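Local coordinates for protein carbamate kinase (PDB 2E9Y) that probably catalyses, as a carbamate kinase of the amino acid kinase family, the reversible transfer of a phosphoryl group between ATP and carbamate, at residues H95-E100 and V108-V113. Residues are numbered along the deposited sequence; the frame is centred on the assembly and turned at random.
Sequences HSLEEE and VLVPVV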
# COMPACT_ATOMS: atom_id res chain seq x y z
N HIS A 95 0.12 2.36 -12.50
CA HIS A 95 1.21 2.66 -13.42
C HIS A 95 0.83 2.36 -14.87
O HIS A 95 1.11 3.16 -15.77
CB HIS A 95 2.45 1.84 -13.03
CG HIS A 95 3.73 2.43 -13.53
ND1 HIS A 95 4.35 3.49 -12.92
CD2 HIS A 95 4.50 2.11 -14.60
CE1 HIS A 95 5.45 3.81 -13.58
NE2 HIS A 95 5.57 2.98 -14.60
N SER A 96 0.20 1.21 -15.10
CA SER A 96 -0.20 0.80 -16.44
C SER A 96 -1.29 1.69 -17.04
O SER A 96 -1.23 2.07 -18.21
CB SER A 96 -0.67 -0.65 -16.42
OG SER A 96 -0.98 -1.10 -17.72
N LEU A 97 -2.30 2.02 -16.24
CA LEU A 97 -3.39 2.86 -16.71
C LEU A 97 -2.89 4.27 -17.05
O LEU A 97 -3.25 4.83 -18.09
CB LEU A 97 -4.50 2.93 -15.66
CG LEU A 97 -5.74 3.73 -16.05
CD1 LEU A 97 -6.23 3.31 -17.43
CD2 LEU A 97 -6.82 3.51 -15.01
N GLU A 98 -2.07 4.83 -16.17
CA GLU A 98 -1.52 6.16 -16.41
C GLU A 98 -0.71 6.17 -17.71
O GLU A 98 -0.80 7.12 -18.50
CB GLU A 98 -0.61 6.58 -15.25
CG GLU A 98 -1.36 7.13 -14.04
CD GLU A 98 -0.44 7.45 -12.88
OE1 GLU A 98 0.78 7.55 -13.09
OE2 GLU A 98 -0.95 7.62 -11.74
N GLU A 99 0.06 5.12 -17.94
CA GLU A 99 0.87 5.03 -19.15
C GLU A 99 -0.01 4.97 -20.40
O GLU A 99 0.29 5.61 -21.41
CB GLU A 99 1.77 3.79 -19.09
CG GLU A 99 2.69 3.63 -20.28
CD GLU A 99 3.57 2.40 -20.16
OE1 GLU A 99 4.27 2.27 -19.13
OE2 GLU A 99 3.55 1.55 -21.08
N GLU A 100 -1.09 4.20 -20.32
CA GLU A 100 -2.00 4.05 -21.44
C GLU A 100 -2.70 5.36 -21.76
O GLU A 100 -2.76 5.78 -22.92
CB GLU A 100 -3.04 2.97 -21.15
CG GLU A 100 -4.01 2.70 -22.30
CD GLU A 100 -3.31 2.38 -23.60
OE1 GLU A 100 -2.37 1.55 -23.59
OE2 GLU A 100 -3.69 2.96 -24.65
N VAL A 108 -3.16 12.11 -16.67
CA VAL A 108 -3.84 12.07 -15.38
C VAL A 108 -3.16 11.08 -14.44
O VAL A 108 -2.57 10.09 -14.88
CB VAL A 108 -5.31 11.65 -15.54
CG1 VAL A 108 -6.05 12.64 -16.42
CG2 VAL A 108 -5.39 10.25 -16.14
N LEU A 109 -3.24 11.36 -13.15
CA LEU A 109 -2.65 10.48 -12.15
C LEU A 109 -3.77 9.64 -11.55
O LEU A 109 -4.87 10.14 -11.31
CB LEU A 109 -1.93 11.29 -11.06
CG LEU A 109 -0.63 11.99 -11.49
CD1 LEU A 109 -0.08 12.82 -10.33
CD2 LEU A 109 0.40 10.95 -11.91
N VAL A 110 -3.50 8.36 -11.34
CA VAL A 110 -4.47 7.44 -10.78
C VAL A 110 -4.13 7.11 -9.33
O VAL A 110 -3.12 6.46 -9.06
CB VAL A 110 -4.49 6.12 -11.58
CG1 VAL A 110 -5.42 5.11 -10.91
CG2 VAL A 110 -4.93 6.39 -13.00
N PRO A 111 -4.95 7.57 -8.39
CA PRO A 111 -4.65 7.28 -6.98
C PRO A 111 -5.04 5.86 -6.59
O PRO A 111 -5.93 5.27 -7.20
CB PRO A 111 -5.49 8.31 -6.23
CG PRO A 111 -6.72 8.40 -7.11
CD PRO A 111 -6.12 8.46 -8.50
N VAL A 112 -4.35 5.33 -5.59
CA VAL A 112 -4.65 4.00 -5.05
C VAL A 112 -5.03 4.29 -3.60
O VAL A 112 -4.21 4.78 -2.81
CB VAL A 112 -3.41 3.06 -5.08
CG1 VAL A 112 -3.72 1.76 -4.36
CG2 VAL A 112 -3.03 2.77 -6.52
N VAL A 113 -6.27 4.01 -3.23
CA VAL A 113 -6.72 4.29 -1.87
C VAL A 113 -6.63 3.07 -0.97
O VAL A 113 -7.26 2.05 -1.23
CB VAL A 113 -8.17 4.81 -1.85
CG1 VAL A 113 -8.55 5.24 -0.44
CG2 VAL A 113 -8.33 5.98 -2.83
O HOH W 1 -1.75 9.62 -17.74
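Glu98 and Val110 show how a single buried carboxylate can fasten a helix to the chain that returns from it. The setting is the helix-to-strand turn of an alpha/beta amino acid kinase fold: helix 78-103 ends, the chain reverses, and residues 108-111 run back beside the helix into strand 112-119, a member of the central mixed sheet. Glu98 reaches across because its CG stands anti to its own carbonyl carbon (chi1 -81°) and the chain beyond is extended, laying the methylene groups alongside the backbone of 108-110. OE2 then accepts the amide hydrogen of Val110, N to OE2 2.7 Å, in a nearly straight bond (170° at the hydrogen). The donor arrives on the anti side of the carboxylate, 20° out of its plane. Lys94 forms a salt bridge with the same OE2 and also bonds to Val110 O, while OE1 pairs with Arg116 of the second subunit, so the buried group meets two cations that probably favour its ionised form. The CD2 methyl of Leu109 lies against the carboxylate, 3.6 Å from both Glu98 OE1 and Glu98 OE2. With an alanine at this position in place of Glu98, the amide of Val110 would probably lose its acceptor, and Lys94 and Arg116 of the second subunit their shared counter-charge. Val110 points toward the helix, and its CG2 lies 3.8 Å from Glu98 CG and 4.0 Å from Leu97 CD2; the Leu97 and Val110 side chains cross at about a right angle, and both also touch strand 188-191. Nearer the turn, a water lies between the backbones, 2.8 Å from Glu98 O and accepting from Val108 N at 3.1 Å, while Glu98 CG rests 3.3 Å from Val108 O.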